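Local coordinates for protein 2-aminomuconate 6-semialdehyde dehydrogenase (Burkholderia cenocepacia, PDB 4U3W) that probably oxidises 2-aminomuconate 6-semialdehyde to 2-aminomuconate, as a member of the aldehyde dehydrogenase family, at residues F179-A184 / S270-G275; F236-R239 / A245-F248; V281-D286 / R316-R321; F287-A292 / S439-Q444; Q83-L88 / L135-S140. All coordinates share one frame; numbering follows the deposited sequence.

Interaction 1 of 5, residues F179-A184 / S270-G275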
# COMPACT_ATOMS: atom_id res chain seq x y z
N PHE A 179 1.50 -25.45 13.75
CA PHE A 179 2.42 -24.97 14.81
C PHE A 179 3.35 -23.89 14.18
O PHE A 179 3.44 -22.78 14.65
CB PHE A 179 3.18 -26.17 15.40
CG PHE A 179 3.96 -25.91 16.66
CD1 PHE A 179 3.33 -25.82 17.89
CD2 PHE A 179 5.32 -25.86 16.63
CE1 PHE A 179 4.09 -25.65 19.10
CE2 PHE A 179 6.09 -25.66 17.80
CZ PHE A 179 5.48 -25.56 19.03
N THR A 180 3.97 -24.21 13.04
CA THR A 180 4.90 -23.26 12.43
C THR A 180 4.20 -22.05 11.80
O THR A 180 4.81 -20.98 11.69
CB THR A 180 5.75 -23.93 11.35
OG1 THR A 180 4.89 -24.46 10.33
CG2 THR A 180 6.60 -25.05 11.97
N TRP A 181 2.96 -22.24 11.36
CA TRP A 181 2.14 -21.17 10.84
C TRP A 181 2.06 -20.02 11.88
O TRP A 181 1.98 -18.84 11.50
CB TRP A 181 0.76 -21.73 10.51
CG TRP A 181 -0.28 -20.74 10.15
CD1 TRP A 181 -1.48 -20.53 10.81
CD2 TRP A 181 -0.27 -19.82 9.04
NE1 TRP A 181 -2.20 -19.54 10.17
CE2 TRP A 181 -1.48 -19.08 9.09
CE3 TRP A 181 0.65 -19.54 8.03
CZ2 TRP A 181 -1.80 -18.09 8.15
CZ3 TRP A 181 0.34 -18.54 7.08
CH2 TRP A 181 -0.88 -17.82 7.16
N LYS A 182 2.11 -20.36 13.18
CA LYS A 182 2.12 -19.35 14.26
C LYS A 182 3.52 -19.02 14.77
O LYS A 182 3.86 -17.83 15.00
CB LYS A 182 1.26 -19.83 15.47
CG LYS A 182 -0.14 -20.28 15.11
CD LYS A 182 -0.86 -19.21 14.30
CE LYS A 182 -2.33 -19.57 14.02
NZ LYS A 182 -2.97 -19.93 15.37
N VAL A 183 4.35 -20.04 14.96
CA VAL A 183 5.69 -19.79 15.50
C VAL A 183 6.51 -18.87 14.56
O VAL A 183 7.18 -17.92 15.00
CB VAL A 183 6.47 -21.12 15.73
CG1 VAL A 183 7.93 -20.89 16.22
CG2 VAL A 183 5.72 -22.00 16.74
N ALA A 184 6.40 -19.09 13.24
CA ALA A 184 7.26 -18.32 12.33
C ALA A 184 6.94 -16.80 12.31
O ALA A 184 7.86 -16.01 12.47
CB ALA A 184 7.24 -18.93 10.88
N SER A 270 -5.87 -14.07 18.57
CA SER A 270 -6.10 -14.45 17.18
C SER A 270 -6.63 -15.88 17.12
O SER A 270 -5.95 -16.83 17.55
CB SER A 270 -4.80 -14.30 16.34
OG SER A 270 -5.04 -14.56 14.93
N PHE A 271 -7.83 -16.05 16.57
CA PHE A 271 -8.49 -17.37 16.60
C PHE A 271 -8.83 -17.92 15.22
O PHE A 271 -9.38 -17.20 14.40
CB PHE A 271 -9.82 -17.32 17.39
CG PHE A 271 -9.66 -17.01 18.83
CD1 PHE A 271 -8.51 -17.36 19.52
CD2 PHE A 271 -10.69 -16.35 19.50
CE1 PHE A 271 -8.41 -17.07 20.90
CE2 PHE A 271 -10.59 -16.05 20.86
CZ PHE A 271 -9.44 -16.41 21.56
N GLU A 272 -8.52 -19.18 14.97
CA GLU A 272 -9.00 -19.87 13.78
C GLU A 272 -9.79 -21.09 14.29
O GLU A 272 -9.19 -22.02 14.87
CB GLU A 272 -7.83 -20.30 12.90
CG GLU A 272 -7.04 -19.10 12.33
CD GLU A 272 -5.59 -19.44 11.93
OE1 GLU A 272 -5.14 -20.61 12.13
OE2 GLU A 272 -4.90 -18.54 11.37
N LEU A 273 -11.11 -21.06 14.15
CA LEU A 273 -11.95 -21.95 14.97
C LEU A 273 -12.70 -22.96 14.07
O LEU A 273 -12.18 -23.38 13.01
CB LEU A 273 -12.90 -21.14 15.84
CG LEU A 273 -12.20 -20.11 16.80
CD1 LEU A 273 -13.20 -19.29 17.58
CD2 LEU A 273 -11.21 -20.79 17.75
N GLY A 274 -13.91 -23.39 14.47
CA GLY A 274 -14.57 -24.45 13.71
C GLY A 274 -15.18 -24.00 12.40
O GLY A 274 -15.17 -22.79 12.07
N GLY A 275 -15.67 -24.96 11.60
CA GLY A 275 -16.42 -24.62 10.41
C GLY A 275 -17.41 -25.76 10.07
O GLY A 275 -17.26 -26.89 10.55
O HOH W 1 -5.18 -17.94 14.90
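The helix carrying W181 and K182 stays well back from the strand carrying E272: the closest CA pair, K182 and S270, is 10.0 Å apart. Long side chains span this gap. W181 NE1 donates to E272 OE2 at 3.1 Å, with an N-H...O angle of 170°. The oxygen lies almost in the indole plane and accepts with its syn lone pair. Ring and carboxylate are 30° from coplanar. W181 has CG anti to its backbone N (chi1 172°), and this turns the NE1 edge to the strand. The sequence E272-L273-G274-G275 matches the glutamate signature of aldehyde dehydrogenases. E272 therefore probably corresponds to the general base of relatives, and W181 and K182 would be second-shell residues that position it. K182 runs past the carboxylate in the opposite direction. Its CE is 3.5 Å from E272 OE1, while NZ makes only a long salt bridge of 4.0 Å to that oxygen. NZ turns instead to T247 and T249, and T249 OG1 also bonds E272 OE1. A water accepts from K182 NZ at 3.0 Å and gives a weak bond to S270 O.

Interaction 2 of 5, residues F236-R239 / A245-F248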
# COMPACT_ATOMS: atom_id res chain seq x y z
N PHE A 236 -3.64 -22.87 31.69
CA PHE A 236 -2.73 -22.07 32.52
C PHE A 236 -2.05 -20.97 31.69
O PHE A 236 -1.85 -19.84 32.15
CB PHE A 236 -1.66 -22.96 33.14
CG PHE A 236 -2.22 -24.14 33.92
CD1 PHE A 236 -3.51 -24.12 34.42
CD2 PHE A 236 -1.44 -25.26 34.12
CE1 PHE A 236 -4.03 -25.20 35.10
CE2 PHE A 236 -1.94 -26.36 34.84
CZ PHE A 236 -3.25 -26.33 35.33
N LEU A 237 -1.67 -21.34 30.48
CA LEU A 237 -0.99 -20.41 29.57
C LEU A 237 -1.89 -19.20 29.25
O LEU A 237 -1.46 -18.04 29.29
CB LEU A 237 -0.57 -21.16 28.29
CG LEU A 237 0.14 -20.27 27.26
CD1 LEU A 237 1.39 -19.50 27.81
CD2 LEU A 237 0.56 -21.14 26.15
N THR A 238 -3.15 -19.46 28.95
CA THR A 238 -4.08 -18.39 28.58
C THR A 238 -4.42 -17.44 29.71
O THR A 238 -4.75 -16.28 29.43
CB THR A 238 -5.40 -18.98 28.07
OG1 THR A 238 -6.03 -19.68 29.13
CG2 THR A 238 -5.16 -19.96 26.92
N ARG A 239 -4.37 -17.92 30.96
CA ARG A 239 -4.68 -17.07 32.09
C ARG A 239 -3.42 -16.42 32.64
O ARG A 239 -3.48 -15.68 33.65
CB ARG A 239 -5.38 -17.88 33.19
CG ARG A 239 -6.73 -18.44 32.76
CD ARG A 239 -7.42 -19.15 33.92
NE ARG A 239 -6.40 -19.79 34.75
CZ ARG A 239 -6.55 -20.94 35.39
NH1 ARG A 239 -7.70 -21.59 35.31
NH2 ARG A 239 -5.55 -21.43 36.10
N ALA A 245 -0.30 -12.08 24.27
CA ALA A 245 -1.30 -12.47 23.27
C ALA A 245 -1.46 -13.96 23.30
O ALA A 245 -0.53 -14.65 23.73
CB ALA A 245 -0.86 -12.05 21.86
N ILE A 246 -2.61 -14.46 22.82
CA ILE A 246 -2.83 -15.88 22.62
C ILE A 246 -3.23 -16.07 21.14
O ILE A 246 -4.14 -15.38 20.68
CB ILE A 246 -3.95 -16.46 23.48
CG1 ILE A 246 -3.56 -16.45 24.96
CG2 ILE A 246 -4.26 -17.93 23.10
CD1 ILE A 246 -2.43 -17.48 25.26
N THR A 247 -2.57 -16.97 20.43
CA THR A 247 -3.03 -17.36 19.08
C THR A 247 -3.44 -18.80 19.26
O THR A 247 -2.84 -19.58 20.04
CB THR A 247 -1.95 -17.13 17.99
OG1 THR A 247 -2.52 -17.40 16.69
CG2 THR A 247 -0.77 -18.06 18.23
N PHE A 248 -4.56 -19.12 18.66
CA PHE A 248 -5.16 -20.41 18.95
C PHE A 248 -5.85 -20.91 17.67
O PHE A 248 -6.49 -20.14 16.99
CB PHE A 248 -6.16 -20.31 20.10
CG PHE A 248 -7.00 -21.56 20.28
CD1 PHE A 248 -6.46 -22.71 20.85
CD2 PHE A 248 -8.34 -21.60 19.83
CE1 PHE A 248 -7.24 -23.88 20.97
CE2 PHE A 248 -9.13 -22.75 19.97
CZ PHE A 248 -8.59 -23.89 20.53
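No ring or other flat side chain takes part where I246 meets L237 and T238, so the contact has neither stacked faces nor ring edges. The one ring of the strand segment, F248, packs instead on I169, T254, I258 and L273. The contact itself is aliphatic and buried. I246 points from the strand to the end of the helix, and its terminal methyl does most of the touching. I246 CD1 lies 3.8 Å from T238 CA and 4.0 Å from T238 CG2. It thus rests against both the backbone and the methyl branch of one residue. The I246 side chain runs at a slant to that of T238. L237 adds a looser flank, with its CG 4.3 Å from I246 CD1 and its carbonyl O at 4.2 Å. I246 has CG1 beside the backbone N (chi1 -68°), and a second bend at chi2 (-69°) brings CD1 over T238. The threonine presents its methyl to the strand and keeps its hydroxyl for the helix, where OG1 bonds to E235 O. Polar and apolar branches are thereby sorted to different partners. The CA atoms of T238 and I246 are 6.6 Å apart. I169 and A261 also pack on T238, and V262 on I246. In sequence, helix 233-238 follows strand 222-224 and leads into strand 245-249, a parallel but not adjacent strand of the same sheet. The contact is thus the return half of a beta-alpha-beta crossover, as in the Rossmann-like cofactor-binding domain of aldehyde dehydrogenases.

Interaction 3 of 5, residues V281-D286 / R316-R321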
# COMPACT_ATOMS: atom_id res chain seq x y z
N VAL A 281 -21.57 -27.31 -6.41
CA VAL A 281 -21.28 -27.74 -7.76
C VAL A 281 -22.45 -27.39 -8.70
O VAL A 281 -23.51 -27.96 -8.60
CB VAL A 281 -20.99 -29.27 -7.85
CG1 VAL A 281 -20.57 -29.63 -9.29
CG2 VAL A 281 -19.84 -29.64 -6.86
N PHE A 282 -22.23 -26.44 -9.62
CA PHE A 282 -23.24 -26.09 -10.59
C PHE A 282 -23.21 -27.11 -11.76
O PHE A 282 -22.16 -27.71 -12.02
CB PHE A 282 -22.98 -24.65 -11.09
CG PHE A 282 -23.37 -23.60 -10.09
CD1 PHE A 282 -24.68 -23.12 -10.05
CD2 PHE A 282 -22.44 -23.13 -9.15
CE1 PHE A 282 -25.06 -22.17 -9.13
CE2 PHE A 282 -22.80 -22.16 -8.23
CZ PHE A 282 -24.11 -21.68 -8.21
N ALA A 283 -24.34 -27.28 -12.48
CA ALA A 283 -24.40 -28.21 -13.61
C ALA A 283 -23.39 -27.83 -14.71
O ALA A 283 -22.97 -28.69 -15.46
CB ALA A 283 -25.87 -28.28 -14.23
N ASP A 284 -22.99 -26.56 -14.79
CA ASP A 284 -22.04 -26.14 -15.82
C ASP A 284 -20.57 -26.37 -15.42
O ASP A 284 -19.65 -25.98 -16.15
CB ASP A 284 -22.26 -24.67 -16.20
CG ASP A 284 -21.96 -23.66 -15.04
OD1 ASP A 284 -21.02 -23.87 -14.25
OD2 ASP A 284 -22.67 -22.62 -14.94
N ALA A 285 -20.35 -26.97 -14.25
CA ALA A 285 -18.99 -27.24 -13.80
C ALA A 285 -18.32 -28.27 -14.67
O ALA A 285 -19.00 -29.03 -15.36
CB ALA A 285 -18.97 -27.71 -12.28
N ASP A 286 -16.99 -28.29 -14.62
CA ASP A 286 -16.20 -29.38 -15.18
C ASP A 286 -16.44 -30.60 -14.29
O ASP A 286 -15.97 -30.64 -13.18
CB ASP A 286 -14.71 -28.98 -15.23
CG ASP A 286 -13.77 -30.10 -15.73
OD1 ASP A 286 -14.05 -31.32 -15.60
OD2 ASP A 286 -12.68 -29.74 -16.22
N ARG A 316 -29.54 -29.79 -9.36
CA ARG A 316 -30.31 -31.02 -9.53
C ARG A 316 -30.06 -31.83 -10.84
O ARG A 316 -30.01 -33.04 -10.77
CB ARG A 316 -31.82 -30.71 -9.40
CG ARG A 316 -32.69 -31.93 -9.17
CD ARG A 316 -34.14 -31.54 -9.00
NE ARG A 316 -34.34 -30.66 -7.86
CZ ARG A 316 -34.45 -31.07 -6.60
NH1 ARG A 316 -34.33 -32.35 -6.30
NH2 ARG A 316 -34.66 -30.19 -5.63
N PRO A 317 -29.86 -31.17 -12.02
CA PRO A 317 -29.69 -32.05 -13.19
C PRO A 317 -28.46 -32.99 -13.18
O PRO A 317 -28.47 -33.99 -13.89
CB PRO A 317 -29.57 -31.06 -14.36
CG PRO A 317 -30.26 -29.85 -13.90
CD PRO A 317 -29.98 -29.76 -12.42
N ILE A 318 -27.42 -32.70 -12.39
CA ILE A 318 -26.29 -33.62 -12.34
C ILE A 318 -26.16 -34.31 -10.98
O ILE A 318 -25.15 -34.97 -10.71
CB ILE A 318 -24.94 -32.89 -12.64
CG1 ILE A 318 -24.74 -31.68 -11.73
CG2 ILE A 318 -24.83 -32.47 -14.12
CD1 ILE A 318 -23.28 -31.25 -11.63
N PHE A 319 -27.16 -34.14 -10.11
CA PHE A 319 -27.04 -34.62 -8.71
C PHE A 319 -26.81 -36.14 -8.64
O PHE A 319 -25.84 -36.60 -8.03
CB PHE A 319 -28.29 -34.21 -7.90
CG PHE A 319 -28.37 -34.82 -6.51
CD1 PHE A 319 -27.63 -34.30 -5.45
CD2 PHE A 319 -29.20 -35.88 -6.25
CE1 PHE A 319 -27.74 -34.86 -4.16
CE2 PHE A 319 -29.30 -36.44 -4.99
CZ PHE A 319 -28.55 -35.92 -3.94
N GLU A 320 -27.66 -36.92 -9.29
CA GLU A 320 -27.55 -38.39 -9.19
C GLU A 320 -26.24 -38.94 -9.74
O GLU A 320 -25.60 -39.78 -9.11
CB GLU A 320 -28.74 -39.07 -9.90
CG GLU A 320 -30.04 -38.87 -9.15
CD GLU A 320 -31.09 -39.94 -9.47
OE1 GLU A 320 -30.77 -40.94 -10.17
OE2 GLU A 320 -32.23 -39.79 -8.99
N ARG A 321 -25.83 -38.43 -10.90
CA ARG A 321 -24.54 -38.79 -11.50
C ARG A 321 -23.37 -38.39 -10.61
O ARG A 321 -22.38 -39.13 -10.50
CB ARG A 321 -24.36 -38.09 -12.86
CG ARG A 321 -25.27 -38.56 -13.94
CD ARG A 321 -24.94 -37.88 -15.31
NE ARG A 321 -23.50 -37.76 -15.55
CZ ARG A 321 -22.85 -36.62 -15.82
NH1 ARG A 321 -23.49 -35.46 -15.91
NH2 ARG A 321 -21.54 -36.65 -16.02
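F282 O accepts from A285 N at 3.0 Å, and the terminal methyl of I318 rests against the same oxygen, with CD1 3.7 Å away. The backbone bond closes a type I beta turn from F282 to A285. I318 is the centre of the contact and the side chain most fully enclosed by it. Its CD1 also touches A283 CA at 3.8 Å and V281 CG1 at 3.9 Å. The valine and isoleucine side chains meet at about a right angle. I318 has CG1 in the crowded position between its backbone N and carbonyl carbon (chi1 54°). The chain is extended from there (chi2 160°), which carries CD1 into the bend of the turn. The other branch does less: I318 CG2 faces A283 CB at 4.3 Å, on the partly exposed side. The contact is apolar, and polar groups beside it hold the two loops in shape. F319 N bonds to R316 O at 3.1 Å, just where I318 takes the N-cap position of helix 319-331. A283 N is held by E315 OE1. D286 OD1 accepts from A289 N and so caps helix 287-299. Both segments lie where the chain passes from a strand into a helix. The first joins strand 277-281 to helix 287-299, and the second joins strand 309-315 to helix 319-331. The two strands are parallel neighbours in the seven-stranded sheet, with strand 437-441 beside 277-281. The two helices pack together through F287 and A325, and R321 makes a cation-pi contact with F287.

Interaction 4 of 5, residues F287-A292 / S439-Q444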
# COMPACT_ATOMS: atom_id res chain seq x y z
N PHE A 287 -17.19 -31.58 -14.79
CA PHE A 287 -17.73 -32.64 -13.93
C PHE A 287 -16.64 -33.48 -13.31
O PHE A 287 -16.62 -33.66 -12.08
CB PHE A 287 -18.69 -33.54 -14.74
CG PHE A 287 -19.37 -34.64 -13.90
CD1 PHE A 287 -20.55 -34.37 -13.22
CD2 PHE A 287 -18.83 -35.93 -13.82
CE1 PHE A 287 -21.19 -35.36 -12.44
CE2 PHE A 287 -19.46 -36.94 -13.08
CZ PHE A 287 -20.65 -36.66 -12.40
N ASP A 288 -15.69 -33.96 -14.13
CA ASP A 288 -14.65 -34.83 -13.56
C ASP A 288 -13.77 -34.09 -12.55
O ASP A 288 -13.34 -34.67 -11.53
CB ASP A 288 -13.75 -35.41 -14.65
CG ASP A 288 -14.47 -36.44 -15.52
OD1 ASP A 288 -15.56 -36.94 -15.16
OD2 ASP A 288 -13.91 -36.73 -16.59
N ALA A 289 -13.48 -32.82 -12.84
CA ALA A 289 -12.68 -32.03 -11.90
C ALA A 289 -13.41 -31.77 -10.56
O ALA A 289 -12.78 -31.83 -9.49
CB ALA A 289 -12.26 -30.67 -12.53
N ALA A 290 -14.71 -31.50 -10.63
CA ALA A 290 -15.50 -31.22 -9.43
C ALA A 290 -15.64 -32.49 -8.58
O ALA A 290 -15.56 -32.39 -7.36
CB ALA A 290 -16.90 -30.69 -9.79
N VAL A 291 -15.85 -33.66 -9.20
CA VAL A 291 -15.90 -34.90 -8.40
C VAL A 291 -14.56 -35.15 -7.71
O VAL A 291 -14.54 -35.36 -6.49
CB VAL A 291 -16.28 -36.17 -9.25
CG1 VAL A 291 -16.21 -37.46 -8.38
CG2 VAL A 291 -17.66 -36.06 -9.85
N ALA A 292 -13.45 -35.09 -8.45
CA ALA A 292 -12.14 -35.23 -7.79
C ALA A 292 -11.89 -34.18 -6.67
O ALA A 292 -11.26 -34.48 -5.64
CB ALA A 292 -11.00 -35.12 -8.83
N SER A 439 -16.15 -23.74 -1.24
CA SER A 439 -15.64 -23.86 -2.62
C SER A 439 -16.80 -24.01 -3.59
O SER A 439 -17.81 -24.62 -3.27
CB SER A 439 -14.64 -25.04 -2.74
OG SER A 439 -15.34 -26.22 -2.45
N ILE A 440 -16.64 -23.40 -4.77
CA ILE A 440 -17.66 -23.29 -5.81
C ILE A 440 -17.04 -23.85 -7.08
O ILE A 440 -15.92 -23.43 -7.42
CB ILE A 440 -18.02 -21.79 -6.10
CG1 ILE A 440 -18.37 -21.05 -4.80
CG2 ILE A 440 -19.10 -21.63 -7.19
CD1 ILE A 440 -19.60 -21.51 -4.20
N TRP A 441 -17.79 -24.71 -7.79
CA TRP A 441 -17.36 -25.32 -9.03
C TRP A 441 -18.28 -24.84 -10.15
O TRP A 441 -19.48 -25.14 -10.14
CB TRP A 441 -17.35 -26.87 -8.94
CG TRP A 441 -16.35 -27.30 -7.95
CD1 TRP A 441 -16.53 -27.39 -6.60
CD2 TRP A 441 -14.98 -27.66 -8.20
NE1 TRP A 441 -15.36 -27.79 -5.99
CE2 TRP A 441 -14.38 -27.94 -6.95
CE3 TRP A 441 -14.21 -27.77 -9.37
CZ2 TRP A 441 -13.03 -28.32 -6.82
CZ3 TRP A 441 -12.89 -28.15 -9.24
CH2 TRP A 441 -12.31 -28.43 -7.99
N THR A 442 -17.71 -24.08 -11.09
CA THR A 442 -18.44 -23.57 -12.25
C THR A 442 -17.45 -23.18 -13.35
O THR A 442 -16.33 -22.78 -13.04
CB THR A 442 -19.31 -22.33 -11.88
OG1 THR A 442 -20.00 -21.83 -13.03
CG2 THR A 442 -18.43 -21.24 -11.27
N THR A 443 -17.86 -23.29 -14.61
CA THR A 443 -17.02 -22.76 -15.69
C THR A 443 -17.46 -21.35 -16.13
O THR A 443 -16.87 -20.78 -17.06
CB THR A 443 -17.08 -23.67 -16.94
OG1 THR A 443 -18.44 -23.81 -17.30
CG2 THR A 443 -16.51 -25.05 -16.65
N GLN A 444 -18.50 -20.79 -15.50
CA GLN A 444 -19.02 -19.51 -15.98
C GLN A 444 -18.40 -18.31 -15.28
O GLN A 444 -18.31 -18.23 -14.02
CB GLN A 444 -20.55 -19.49 -15.84
CG GLN A 444 -21.21 -20.50 -16.75
CD GLN A 444 -21.09 -20.19 -18.24
OE1 GLN A 444 -21.64 -19.19 -18.74
NE2 GLN A 444 -20.43 -21.10 -18.97
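A290 sits close over the indole of W441, whereas A289 reaches the six-membered ring near CZ3. The tight part is a CH-pi contact. A290 CA lies 3.9 Å from the centroid of the six-membered ring and 21° off its normal. A290 CB continues across the ring system, 3.9 Å from W441 CG. W441 has CG beside its backbone N (chi1 -65°), which lays the indole against the helix. Helix and strand come close here, with 6.2 Å between the CA atoms of A290 and W441. The looser part is partly exposed. A289 CB stands 4.2 Å from W441 CZ3, and A289 O approaches that carbon obliquely at 3.7 Å. Beyond the tryptophan the strand ends in an ST turn, where Q444 N donates to T442 OG1 at 3.1 Å. T443 and Q444 then pack on Q444 and T443 of the third subunit. V281 and A285 add further apolar neighbours to W441. The two residues of 287-292 that meet the ring are both alanines, and the backbone at A290 lies directly on the indole. The contact therefore rests on dispersion and weak C-H donation to the ring face.

Interaction 5 of 5, residues Q83-L88 / L135-S140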
# COMPACT_ATOMS: atom_id res chain seq x y z
N GLN A 83 18.32 -9.66 10.84
CA GLN A 83 18.77 -10.66 11.83
C GLN A 83 17.69 -11.71 12.06
O GLN A 83 18.00 -12.91 12.17
CB GLN A 83 19.13 -9.98 13.16
CG GLN A 83 20.47 -9.18 13.04
CD GLN A 83 20.72 -8.27 14.21
OE1 GLN A 83 19.81 -7.92 14.97
NE2 GLN A 83 21.98 -7.90 14.40
N ARG A 84 16.45 -11.26 12.16
CA ARG A 84 15.37 -12.24 12.37
C ARG A 84 15.18 -13.15 11.16
O ARG A 84 15.03 -14.38 11.30
CB ARG A 84 14.06 -11.52 12.68
CG ARG A 84 14.04 -10.85 14.11
CD ARG A 84 12.97 -9.78 14.03
NE ARG A 84 13.02 -8.86 15.13
CZ ARG A 84 12.31 -7.74 15.20
NH1 ARG A 84 11.51 -7.41 14.19
NH2 ARG A 84 12.42 -6.97 16.30
N ALA A 85 15.21 -12.55 9.97
CA ALA A 85 15.02 -13.33 8.75
C ALA A 85 16.13 -14.35 8.67
O ALA A 85 15.92 -15.48 8.28
CB ALA A 85 14.99 -12.40 7.46
N ALA A 86 17.34 -13.97 9.08
CA ALA A 86 18.40 -14.94 9.04
C ALA A 86 18.19 -16.10 10.03
O ALA A 86 18.53 -17.22 9.71
CB ALA A 86 19.75 -14.27 9.30
N TRP A 87 17.68 -15.82 11.23
CA TRP A 87 17.37 -16.88 12.18
C TRP A 87 16.32 -17.82 11.58
O TRP A 87 16.44 -19.04 11.65
CB TRP A 87 16.87 -16.30 13.51
CG TRP A 87 17.98 -15.89 14.49
CD1 TRP A 87 18.25 -14.62 14.95
CD2 TRP A 87 18.95 -16.76 15.11
NE1 TRP A 87 19.34 -14.65 15.81
CE2 TRP A 87 19.77 -15.95 15.94
CE3 TRP A 87 19.21 -18.15 15.04
CZ2 TRP A 87 20.83 -16.48 16.69
CZ3 TRP A 87 20.24 -18.68 15.81
CH2 TRP A 87 21.05 -17.84 16.62
N LEU A 88 15.29 -17.24 10.98
CA LEU A 88 14.21 -18.07 10.44
C LEU A 88 14.67 -19.00 9.29
O LEU A 88 14.28 -20.20 9.22
CB LEU A 88 13.05 -17.16 10.01
CG LEU A 88 11.97 -17.01 11.12
CD1 LEU A 88 12.45 -16.27 12.35
CD2 LEU A 88 10.69 -16.36 10.58
N LEU A 135 9.00 -11.88 4.05
CA LEU A 135 8.09 -10.76 4.30
C LEU A 135 8.67 -9.71 5.26
O LEU A 135 8.56 -8.50 5.02
CB LEU A 135 6.74 -11.27 4.84
CG LEU A 135 5.88 -11.97 3.75
CD1 LEU A 135 4.65 -12.70 4.33
CD2 LEU A 135 5.43 -11.01 2.62
N VAL A 136 9.31 -10.12 6.34
CA VAL A 136 9.74 -9.15 7.34
C VAL A 136 10.92 -8.36 6.77
O VAL A 136 11.08 -7.20 7.08
CB VAL A 136 10.12 -9.83 8.71
CG1 VAL A 136 11.60 -10.14 8.80
CG2 VAL A 136 9.71 -8.94 9.86
N ARG A 137 11.70 -9.00 5.89
CA ARG A 137 12.88 -8.33 5.36
C ARG A 137 12.47 -7.18 4.44
O ARG A 137 13.15 -6.16 4.36
CB ARG A 137 13.80 -9.32 4.64
CG ARG A 137 15.24 -9.10 5.03
CD ARG A 137 16.29 -9.91 4.27
NE ARG A 137 16.08 -11.36 4.27
CZ ARG A 137 15.47 -12.04 3.31
NH1 ARG A 137 14.96 -11.40 2.26
NH2 ARG A 137 15.35 -13.36 3.40
N THR A 138 11.37 -7.33 3.73
CA THR A 138 10.97 -6.29 2.79
C THR A 138 9.92 -5.34 3.37
O THR A 138 9.73 -4.28 2.83
CB THR A 138 10.41 -6.88 1.45
OG1 THR A 138 9.26 -7.72 1.70
CG2 THR A 138 11.47 -7.70 0.73
N ALA A 139 9.28 -5.68 4.48
CA ALA A 139 8.16 -4.86 4.97
C ALA A 139 8.53 -3.38 5.20
O ALA A 139 9.58 -3.08 5.76
CB ALA A 139 7.56 -5.46 6.28
N SER A 140 7.66 -2.47 4.80
CA SER A 140 7.84 -1.08 5.20
C SER A 140 6.61 -0.49 5.91
O SER A 140 5.69 -1.22 6.28
CB SER A 140 8.21 -0.26 3.98
OG SER A 140 7.19 -0.42 3.02
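Helices 81-96 and 114-138 pack side by side through A85, V136 and R137 among the helices of the aldehyde dehydrogenase fold. A85 is the small residue that brings them together, with its CA 6.4 Å from the CA of R137. Its methyl points to the second helix and meets the arginine side chain. A85 CB is 3.5 Å from R137 NE and 4.1 Å from R137 CG. The guanidinium approaches this methyl obliquely. R137 leaves its own helix to one side, and a bend at chi3 (-55°) folds NE over A85. The charged end has other partners: NH2 pairs with D134 one turn back, and NH1 forms a salt bridge with D134 of the fourth subunit. R137 thus packs within the chain through CG and NE, while its NH1 takes part in the subunit interface. In the conformer given, V136 CG1 is 4.3 Å from A85 CB, but a second conformer makes this contact doubtful. P81 packs on V136, and H89 packs on R137. One turn past A85, L88 reaches F129 and A133 of helix 114-138 and also L187 and A188. Helix 81-96 is therefore packed against both 114-138 and 175-188, and strand 141-147 follows shortly after the contact.

Interaction 5 closes first, joining helices 81-96 and 114-138. Interaction 1 then spans from helix 175-188 to strand 268-272. The short loop of interaction 2 lies wholly within that span. The two touch: K182 bonds to T247, and their strands are neighbours in one sheet. L88 also packs on A184, tying interaction 5 to interaction 1. Farther along, interactions 3 and 4 cross. Interaction 3 joins the loop after strand 277-281 to the start of helix 319-331, and interaction 4 joins helix 287-299 to strand 437-441. D284 bonds to T442 and T443 between them. Interaction 1 lies between interaction 2 and the pair 3 and 4, its nearest atoms about 12 Å from those of interaction 4.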